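Local coordinates for protein GH26A (Muricauda sp. MAR_2010_75, PDB 6Q75) that probably hydrolyses beta-1,4-mannan or a related beta-glycan, as a family 26 glycoside hydrolase built on a (beta/alpha)8 barrel, at residues Glu124-Glu129 with Phe183-Lys188; Glu177-Trp182 with Asp229-Tyr234. One frame throughout, in Å; residues are numbered along the deposited sequence.

Contact 1. Residues Glu124-Glu129 with Phe183-Lys188; sequences ESVQGE and FWWGNK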
ATOM      1  N   GLU A 124     -12.771 -10.685  14.009  1.00 31.25           N
ATOM      2  CA  GLU A 124     -13.801 -11.578  13.491  1.00 32.84           C
ATOM      3  C   GLU A 124     -14.051 -11.420  11.998  1.00 31.04           C
ATOM      4  O   GLU A 124     -14.638 -12.320  11.386  1.00 31.22           O
ATOM      5  CB  GLU A 124     -15.120 -11.378  14.258  1.00 35.42           C
ATOM      6  CG  GLU A 124     -14.984 -11.678  15.758  1.00 39.19           C
ATOM      7  CD  GLU A 124     -16.312 -11.675  16.510  1.00 42.61           C
ATOM      8  N   SER A 125     -13.610 -10.320  11.379  1.00 27.55           N
ATOM      9  CA  SER A 125     -13.903 -10.110   9.968  1.00 25.28           C
ATOM     10  C   SER A 125     -12.625  -9.973   9.156  1.00 24.26           C
ATOM     11  O   SER A 125     -12.317 -10.849   8.342  1.00 25.35           O
ATOM     12  CB  SER A 125     -14.798  -8.870   9.797  1.00 26.76           C
ATOM     13  OG  SER A 125     -15.464  -8.885   8.545  1.00 27.91           O
ATOM     14  N   VAL A 126     -11.848  -8.930   9.409  1.00 20.66           N
ATOM     15  CA  VAL A 126     -10.600  -8.698   8.671  1.00 19.64           C
ATOM     16  C   VAL A 126      -9.668  -9.899   8.804  1.00 20.17           C
ATOM     17  O   VAL A 126      -9.086 -10.373   7.818  1.00 18.94           O
ATOM     18  CB  VAL A 126      -9.932  -7.420   9.192  1.00 19.20           C
ATOM     19  CG1 VAL A 126      -8.646  -7.130   8.401  1.00 19.62           C
ATOM     20  CG2 VAL A 126     -10.909  -6.243   9.103  1.00 20.36           C
ATOM     21  N   GLN A 127      -9.544 -10.432  10.023  1.00 23.70           N
ATOM     22  CA  GLN A 127      -8.748 -11.624  10.296  1.00 24.06           C
ATOM     23  C   GLN A 127      -9.620 -12.846  10.581  1.00 26.25           C
ATOM     24  O   GLN A 127      -9.156 -13.814  11.191  1.00 27.78           O
ATOM     25  CB  GLN A 127      -7.778 -11.342  11.450  1.00 25.35           C
ATOM     26  CG  GLN A 127      -6.874 -10.148  11.145  1.00 23.98           C
ATOM     27  CD  GLN A 127      -5.572 -10.150  11.938  1.00 29.01           C
ATOM     28  OE1 GLN A 127      -5.516 -10.653  13.054  1.00 31.46           O
ATOM     29  NE2 GLN A 127      -4.527  -9.562  11.362  1.00 29.35           N
ATOM     30  N   GLY A 128     -10.885 -12.835  10.120  1.00 26.57           N
ATOM     31  CA  GLY A 128     -11.777 -13.961  10.319  1.00 29.95           C
ATOM     32  C   GLY A 128     -11.531 -15.081   9.314  1.00 32.76           C
ATOM     33  O   GLY A 128     -10.785 -14.925   8.355  1.00 34.33           O
ATOM     34  N   GLU A 129     -12.105 -16.251   9.598  1.00 32.63           N
ATOM     35  CA  GLU A 129     -11.999 -17.388   8.691  1.00 34.53           C
ATOM     36  C   GLU A 129     -12.987 -17.243   7.535  1.00 33.85           C
ATOM     37  O   GLU A 129     -14.081 -16.701   7.701  1.00 35.94           O
ATOM     38  CB  GLU A 129     -12.273 -18.702   9.435  1.00 35.80           C
ATOM     39  N   PHE A 183      -4.920 -12.498   7.323  1.00 16.32           N
ATOM     40  CA  PHE A 183      -6.101 -11.833   6.773  1.00 15.67           C
ATOM     41  C   PHE A 183      -6.983 -12.828   6.030  1.00 16.93           C
ATOM     42  O   PHE A 183      -6.514 -13.849   5.528  1.00 17.04           O
ATOM     43  CB  PHE A 183      -5.677 -10.711   5.815  1.00 17.46           C
ATOM     44  CG  PHE A 183      -5.024  -9.526   6.490  1.00 18.30           C
ATOM     45  CD1 PHE A 183      -5.592  -8.940   7.610  1.00 17.97           C
ATOM     46  CD2 PHE A 183      -3.840  -8.992   5.988  1.00 20.68           C
ATOM     47  CE1 PHE A 183      -4.997  -7.834   8.211  1.00 18.10           C
ATOM     48  CE2 PHE A 183      -3.232  -7.914   6.598  1.00 18.61           C
ATOM     49  CZ  PHE A 183      -3.809  -7.322   7.699  1.00 19.34           C
ATOM     50  N   TRP A 184      -8.284 -12.497   5.910  1.00 17.30           N
ATOM     51  CA  TRP A 184      -9.180 -13.435   5.244  1.00 22.78           C
ATOM     52  C   TRP A 184      -8.805 -13.644   3.781  1.00 22.18           C
ATOM     53  O   TRP A 184      -9.095 -14.700   3.215  1.00 21.04           O
ATOM     54  CB  TRP A 184     -10.643 -12.980   5.361  1.00 21.08           C
ATOM     55  CG  TRP A 184     -11.002 -11.684   4.683  1.00 20.04           C
ATOM     56  CD1 TRP A 184     -11.132 -10.463   5.271  1.00 20.23           C
ATOM     57  CD2 TRP A 184     -11.364 -11.506   3.302  1.00 19.32           C
ATOM     58  NE1 TRP A 184     -11.517  -9.521   4.332  1.00 18.94           N
ATOM     59  CE2 TRP A 184     -11.672 -10.142   3.121  1.00 20.09           C
ATOM     60  CE3 TRP A 184     -11.433 -12.366   2.203  1.00 22.51           C
ATOM     61  CZ2 TRP A 184     -12.034  -9.607   1.871  1.00 20.84           C
ATOM     62  CZ3 TRP A 184     -11.804 -11.837   0.964  1.00 24.96           C
ATOM     63  CH2 TRP A 184     -12.095 -10.467   0.814  1.00 25.09           C
ATOM     64  N   TRP A 185      -8.182 -12.661   3.148  1.00 20.39           N
ATOM     65  CA  TRP A 185      -7.743 -12.805   1.765  1.00 18.35           C
ATOM     66  C   TRP A 185      -6.352 -13.431   1.651  1.00 19.54           C
ATOM     67  O   TRP A 185      -5.808 -13.523   0.540  1.00 19.74           O
ATOM     68  CB  TRP A 185      -7.763 -11.439   1.070  1.00 18.50           C
ATOM     69  CG  TRP A 185      -6.834 -10.436   1.696  1.00 16.18           C
ATOM     70  CD1 TRP A 185      -5.491 -10.286   1.444  1.00 18.40           C
ATOM     71  CD2 TRP A 185      -7.183  -9.417   2.626  1.00 16.57           C
ATOM     72  NE1 TRP A 185      -4.977  -9.253   2.200  1.00 19.44           N
ATOM     73  CE2 TRP A 185      -5.992  -8.699   2.931  1.00 18.90           C
ATOM     74  CE3 TRP A 185      -8.375  -9.064   3.273  1.00 18.08           C
ATOM     75  CZ2 TRP A 185      -5.974  -7.644   3.825  1.00 17.87           C
ATOM     76  CZ3 TRP A 185      -8.364  -8.013   4.164  1.00 20.31           C
ATOM     77  CH2 TRP A 185      -7.158  -7.313   4.444  1.00 18.53           C
ATOM     78  N   GLY A 186      -5.767 -13.853   2.771  1.00 19.28           N
ATOM     79  CA  GLY A 186      -4.405 -14.343   2.778  1.00 18.55           C
ATOM     80  C   GLY A 186      -4.288 -15.829   2.510  1.00 20.41           C
ATOM     81  O   GLY A 186      -5.224 -16.606   2.728  1.00 19.00           O
ATOM     82  N   ASN A 187      -3.104 -16.207   2.024  1.00 20.59           N
ATOM     83  CA  ASN A 187      -2.759 -17.598   1.727  1.00 18.11           C
ATOM     84  C   ASN A 187      -3.816 -18.303   0.874  1.00 18.50           C
ATOM     85  O   ASN A 187      -4.217 -19.426   1.158  1.00 20.09           O
ATOM     86  CB  ASN A 187      -2.534 -18.386   3.019  1.00 17.37           C
ATOM     87  CG  ASN A 187      -1.915 -19.741   2.764  1.00 21.76           C
ATOM     88  OD1 ASN A 187      -1.180 -19.921   1.804  1.00 24.08           O
ATOM     89  ND2 ASN A 187      -2.217 -20.705   3.622  1.00 23.09           N
ATOM     90  N   LYS A 188      -4.252 -17.646  -0.209  1.00 18.06           N
ATOM     91  CA  LYS A 188      -5.180 -18.232  -1.174  1.00 20.24           C
ATOM     92  C   LYS A 188      -4.371 -18.575  -2.421  1.00 23.23           C
ATOM     93  O   LYS A 188      -4.126 -17.721  -3.271  1.00 25.67           O
ATOM     94  CB  LYS A 188      -6.311 -17.276  -1.474  1.00 19.32           C
ATOM     95  CG  LYS A 188      -7.105 -16.892  -0.230  1.00 20.23           C
ATOM     96  CD  LYS A 188      -7.951 -18.077   0.298  1.00 21.48           C
ATOM     97  CE  LYS A 188      -8.758 -17.658   1.544  1.00 22.86           C
ATOM     98  NZ  LYS A 188      -7.945 -17.413   2.761  1.00 24.04           N
TER
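Val126 meets Trp184 through its carbonyl O, and Phe183 through that oxygen and CG1; this is the close-packed part of the contact. The oxygen, at the end of helix 122-126, accepts Trp184 N at 3.0 Å, with an angle of 152° at the hydrogen. The Phe183 CA hydrogen also leans on it. CG1, anti to the backbone N (chi1 -178°), lies alongside the phenyl ring, 3.6 Å from Phe183 CD1, and also touches Trp185 CH2; a short branched side chain can sit this near the ring. Within the loop, Phe183 CB sits over the centre of the Trp185 indole, 3.5 Å above its plane.

The looser side holds Gln127 and Gly128, both partly exposed. Gln127 sends its extended chain across the phenyl at a slant, amide and ring planes 65° apart, with NE2 3.6 Å from Phe183 CE1. Gly128 suits the tight turn after the helix, because a CB there would collide with Glu124 O; its own O lies 3.6 Å from Trp184 CB.

Trp184 gives its NE1 hydrogen to Val111 O and packs on Trp135 and Met138 of helix 132-138, whereas Trp185 rests on Phe194 and Leu197 of helix 194-208.

Contact 2. Residues Glu177-Trp182 with Asp229-Tyr234; sequences EMNGVW and DQAYDY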
ATOM      1  N   GLU A 177      -0.317  -7.846   2.235  1.00 15.46           N
ATOM      2  CA  GLU A 177       0.148  -8.989   3.051  1.00 17.14           C
ATOM      3  C   GLU A 177      -0.604 -10.277   2.682  1.00 18.19           C
ATOM      4  O   GLU A 177      -0.873 -11.145   3.519  1.00 17.21           O
ATOM      5  CB  GLU A 177       0.037  -8.668   4.550  1.00 16.81           C
ATOM      6  CG  GLU A 177       1.018  -7.530   4.944  1.00 17.28           C
ATOM      7  CD  GLU A 177       0.989  -7.124   6.430  1.00 20.47           C
ATOM      8  OE1 GLU A 177       0.265  -7.745   7.251  1.00 19.91           O
ATOM      9  OE2 GLU A 177       1.741  -6.187   6.785  1.00 20.47           O
ATOM     10  N   MET A 178      -0.876 -10.433   1.389  1.00 16.51           N
ATOM     11  CA  MET A 178      -1.718 -11.532   0.926  1.00 18.07           C
ATOM     12  C   MET A 178      -1.018 -12.879   0.998  1.00 18.04           C
ATOM     13  O   MET A 178      -1.696 -13.912   0.903  1.00 16.46           O
ATOM     14  CB  MET A 178      -2.171 -11.251  -0.509  1.00 18.26           C
ATOM     15  CG  MET A 178      -1.079 -11.452  -1.575  1.00 21.05           C
ATOM     16  SD  MET A 178       0.271 -10.238  -1.545  1.00 21.74           S
ATOM     17  CE  MET A 178      -0.497  -8.747  -2.133  1.00 19.35           C
ATOM     18  N   ASN A 179       0.314 -12.896   1.173  1.00 17.37           N
ATOM     19  CA  ASN A 179       1.012 -14.161   1.358  1.00 17.94           C
ATOM     20  C   ASN A 179       0.981 -14.614   2.808  1.00 18.28           C
ATOM     21  O   ASN A 179       1.399 -15.740   3.101  1.00 19.26           O
ATOM     22  CB  ASN A 179       2.464 -14.070   0.844  1.00 19.56           C
ATOM     23  CG  ASN A 179       3.263 -12.953   1.505  1.00 17.94           C
ATOM     24  OD1 ASN A 179       2.725 -11.902   1.836  1.00 16.55           O
ATOM     25  ND2 ASN A 179       4.570 -13.189   1.708  1.00 19.42           N
ATOM     26  N   GLY A 180       0.457 -13.779   3.706  1.00 16.98           N
ATOM     27  CA  GLY A 180       0.333 -14.174   5.094  1.00 18.74           C
ATOM     28  C   GLY A 180      -0.927 -14.975   5.335  1.00 19.17           C
ATOM     29  O   GLY A 180      -1.859 -14.995   4.516  1.00 18.67           O
ATOM     30  N   VAL A 181      -0.967 -15.640   6.499  1.00 20.27           N
ATOM     31  CA  VAL A 181      -2.121 -16.453   6.860  1.00 19.98           C
ATOM     32  C   VAL A 181      -3.147 -15.694   7.697  1.00 21.53           C
ATOM     33  O   VAL A 181      -4.217 -16.246   7.995  1.00 22.69           O
ATOM     34  CB  VAL A 181      -1.706 -17.738   7.613  1.00 18.14           C
ATOM     35  CG1 VAL A 181      -0.760 -18.572   6.747  1.00 19.31           C
ATOM     36  CG2 VAL A 181      -1.030 -17.392   8.977  1.00 20.65           C
ATOM     37  N   TRP A 182      -2.903 -14.429   8.026  1.00 18.14           N
ATOM     38  CA  TRP A 182      -3.723 -13.785   9.046  1.00 17.02           C
ATOM     39  C   TRP A 182      -4.968 -13.083   8.513  1.00 18.73           C
ATOM     40  O   TRP A 182      -5.995 -13.079   9.203  1.00 18.19           O
ATOM     41  CB  TRP A 182      -2.886 -12.782   9.843  1.00 17.51           C
ATOM     42  CG  TRP A 182      -1.896 -11.957   9.064  1.00 17.68           C
ATOM     43  CD1 TRP A 182      -2.098 -10.701   8.554  1.00 18.19           C
ATOM     44  CD2 TRP A 182      -0.541 -12.311   8.745  1.00 16.51           C
ATOM     45  NE1 TRP A 182      -0.941 -10.248   7.945  1.00 18.27           N
ATOM     46  CE2 TRP A 182       0.021 -11.221   8.041  1.00 19.18           C
ATOM     47  CE3 TRP A 182       0.241 -13.448   8.966  1.00 17.79           C
ATOM     48  CZ2 TRP A 182       1.339 -11.234   7.559  1.00 19.16           C
ATOM     49  CZ3 TRP A 182       1.563 -13.460   8.508  1.00 17.22           C
ATOM     50  CH2 TRP A 182       2.093 -12.361   7.801  1.00 16.47           C
ATOM     51  N   ASP A 229       1.702 -18.326  11.995  1.00 20.55           N
ATOM     52  CA  ASP A 229       2.023 -16.965  11.604  1.00 17.86           C
ATOM     53  C   ASP A 229       2.859 -16.947  10.327  1.00 17.85           C
ATOM     54  O   ASP A 229       3.716 -16.071  10.165  1.00 22.06           O
ATOM     55  CB  ASP A 229       2.763 -16.265  12.773  1.00 27.27           C
ATOM     56  CG  ASP A 229       2.772 -14.744  12.673  1.00 35.09           C
ATOM     57  OD1 ASP A 229       1.924 -14.159  11.972  1.00 35.68           O
ATOM     58  OD2 ASP A 229       3.630 -14.123  13.354  1.00 38.01           O
ATOM     59  N   GLN A 230       2.604 -17.881   9.399  1.00 19.60           N
ATOM     60  CA  GLN A 230       3.419 -18.004   8.197  1.00 19.58           C
ATOM     61  C   GLN A 230       3.075 -16.947   7.150  1.00 21.19           C
ATOM     62  O   GLN A 230       1.939 -16.451   7.046  1.00 19.69           O
ATOM     63  CB  GLN A 230       3.259 -19.398   7.568  1.00 20.00           C
ATOM     64  CG  GLN A 230       3.561 -20.568   8.509  1.00 23.00           C
ATOM     65  CD  GLN A 230       2.316 -21.085   9.250  1.00 25.71           C
ATOM     66  OE1 GLN A 230       1.307 -20.379   9.403  1.00 23.44           O
ATOM     67  NE2 GLN A 230       2.390 -22.322   9.703  1.00 25.89           N
ATOM     68  N   ALA A 231       4.079 -16.633   6.346  1.00 18.36           N
ATOM     69  CA  ALA A 231       3.893 -15.868   5.121  1.00 17.82           C
ATOM     70  C   ALA A 231       4.703 -16.556   4.036  1.00 18.31           C
ATOM     71  O   ALA A 231       5.915 -16.782   4.186  1.00 18.98           O
ATOM     72  CB  ALA A 231       4.298 -14.399   5.284  1.00 19.15           C
ATOM     73  N   TYR A 232       4.027 -16.891   2.939  1.00 19.26           N
ATOM     74  CA  TYR A 232       4.586 -17.808   1.966  1.00 17.66           C
ATOM     75  C   TYR A 232       5.298 -17.041   0.853  1.00 17.25           C
ATOM     76  O   TYR A 232       5.408 -15.812   0.877  1.00 23.43           O
ATOM     77  CB  TYR A 232       3.470 -18.737   1.469  1.00 19.79           C
ATOM     78  CG  TYR A 232       3.021 -19.647   2.607  1.00 21.83           C
ATOM     79  CD1 TYR A 232       3.870 -20.633   3.090  1.00 27.20           C
ATOM     80  CD2 TYR A 232       1.792 -19.481   3.226  1.00 21.73           C
ATOM     81  CE1 TYR A 232       3.492 -21.456   4.146  1.00 29.71           C
ATOM     82  CE2 TYR A 232       1.403 -20.301   4.278  1.00 23.67           C
ATOM     83  CZ  TYR A 232       2.263 -21.288   4.729  1.00 26.57           C
ATOM     84  OH  TYR A 232       1.900 -22.112   5.775  1.00 28.21           O
ATOM     85  N   ASP A 233       5.814 -17.787  -0.122  1.00 20.37           N
ATOM     86  CA  ASP A 233       6.640 -17.213  -1.176  1.00 23.36           C
ATOM     87  C   ASP A 233       5.888 -16.151  -1.970  1.00 22.79           C
ATOM     88  O   ASP A 233       4.715 -16.316  -2.316  1.00 23.94           O
ATOM     89  CB  ASP A 233       7.106 -18.305  -2.137  1.00 30.76           C
ATOM     90  CG  ASP A 233       8.178 -19.210  -1.539  1.00 38.35           C
ATOM     91  OD1 ASP A 233       8.937 -18.766  -0.653  1.00 41.75           O
ATOM     92  OD2 ASP A 233       8.277 -20.370  -1.994  1.00 42.02           O
ATOM     93  N   TYR A 234       6.603 -15.078  -2.313  1.00 20.89           N
ATOM     94  CA  TYR A 234       6.016 -13.980  -3.078  1.00 18.40           C
ATOM     95  C   TYR A 234       5.341 -14.473  -4.349  1.00 22.21           C
ATOM     96  O   TYR A 234       4.216 -14.071  -4.665  1.00 19.92           O
ATOM     97  CB  TYR A 234       7.103 -12.966  -3.444  1.00 20.74           C
ATOM     98  CG  TYR A 234       7.692 -12.166  -2.271  1.00 21.57           C
ATOM     99  CD1 TYR A 234       6.869 -11.584  -1.310  1.00 21.12           C
ATOM    100  CD2 TYR A 234       9.071 -11.969  -2.163  1.00 21.72           C
ATOM    101  CE1 TYR A 234       7.395 -10.814  -0.289  1.00 22.15           C
ATOM    102  CE2 TYR A 234       9.618 -11.206  -1.129  1.00 21.66           C
ATOM    103  CZ  TYR A 234       8.768 -10.637  -0.193  1.00 21.52           C
ATOM    104  OH  TYR A 234       9.283  -9.881   0.822  1.00 21.10           O
TER
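Gly180 and Ala231 face each other as a non-hydrogen-bonded antiparallel pair, CA to CA 3.9 Å, and backbone bonds lie before and after it. Tyr232 N donates to Asn179 O at 2.9 Å; the bond from Val181 N to Gln230 O is weak and bent. Two CA-H...O contacts fill in between, from Ala231 to Asn179 O and from Gly180 to Gln230 O. Glycine suits this place, since a CB would run into the Trp182 indole.

Among side-chain bonds, the Asn179 amide links the two segments. With chi1 at 57° CG is tucked over the backbone, and the twist at chi2 directs ND2 to Tyr232 O at 2.9 Å, nearly straight (170°) and in both the amide and carbonyl planes. ND2 also donates to Asn221 O, so the short amide ties both loops to strand 214-221. Trp182 NE1 reaches Glu177 OE1 at 2.9 Å within its own loop.

In the apolar contacts Val181 crosses Tyr232 at a slant, Val181 CG1 3.7 Å from Tyr232 CE2, and Trp182 CH2 lies 3.9 Å from Ala231 CB.

A charged group packs here too: Asp229, salt-bridged to Arg224, brings OD1 to 3.5 Å from Trp182 CE3, carboxylate and indole planes 61° apart. Replacing Trp182 by an alanine would probably leave Glu177 OE1 without its indole mate and open a gap beside Gly180 and Ala231.

A lone antiparallel bridge thus joins the loops following strands 170-173 and 214-221, at the C-terminal rim where (beta/alpha)8-barrel glycosidases form their active-site cleft.

In the fold
The two contacts share one loop: 177-182 of contact 2 runs straight into 183-188 of contact 1, so the loop after strand 170-173 is met by the end of helix 122-126 and the residues after it at one part, and by 229-234 at another. Their centres lie 11 Å apart. The loop also folds back on itself, Asn187 N approaching Met178 O at 2.9 Å, probably as a hydrogen bond, while Phe183 CE2 packs 3.6 Å from Glu177 OE1. A bound TRS molecule, probably from the crystallisation liquor, lies near both and may mark the active-site pocket expected at this barrel rim: it is about 4 Å from the Phe183 side chain and about 5 Å from that of Trp182, and its amine is hydrogen-bonded to Glu177 OE1.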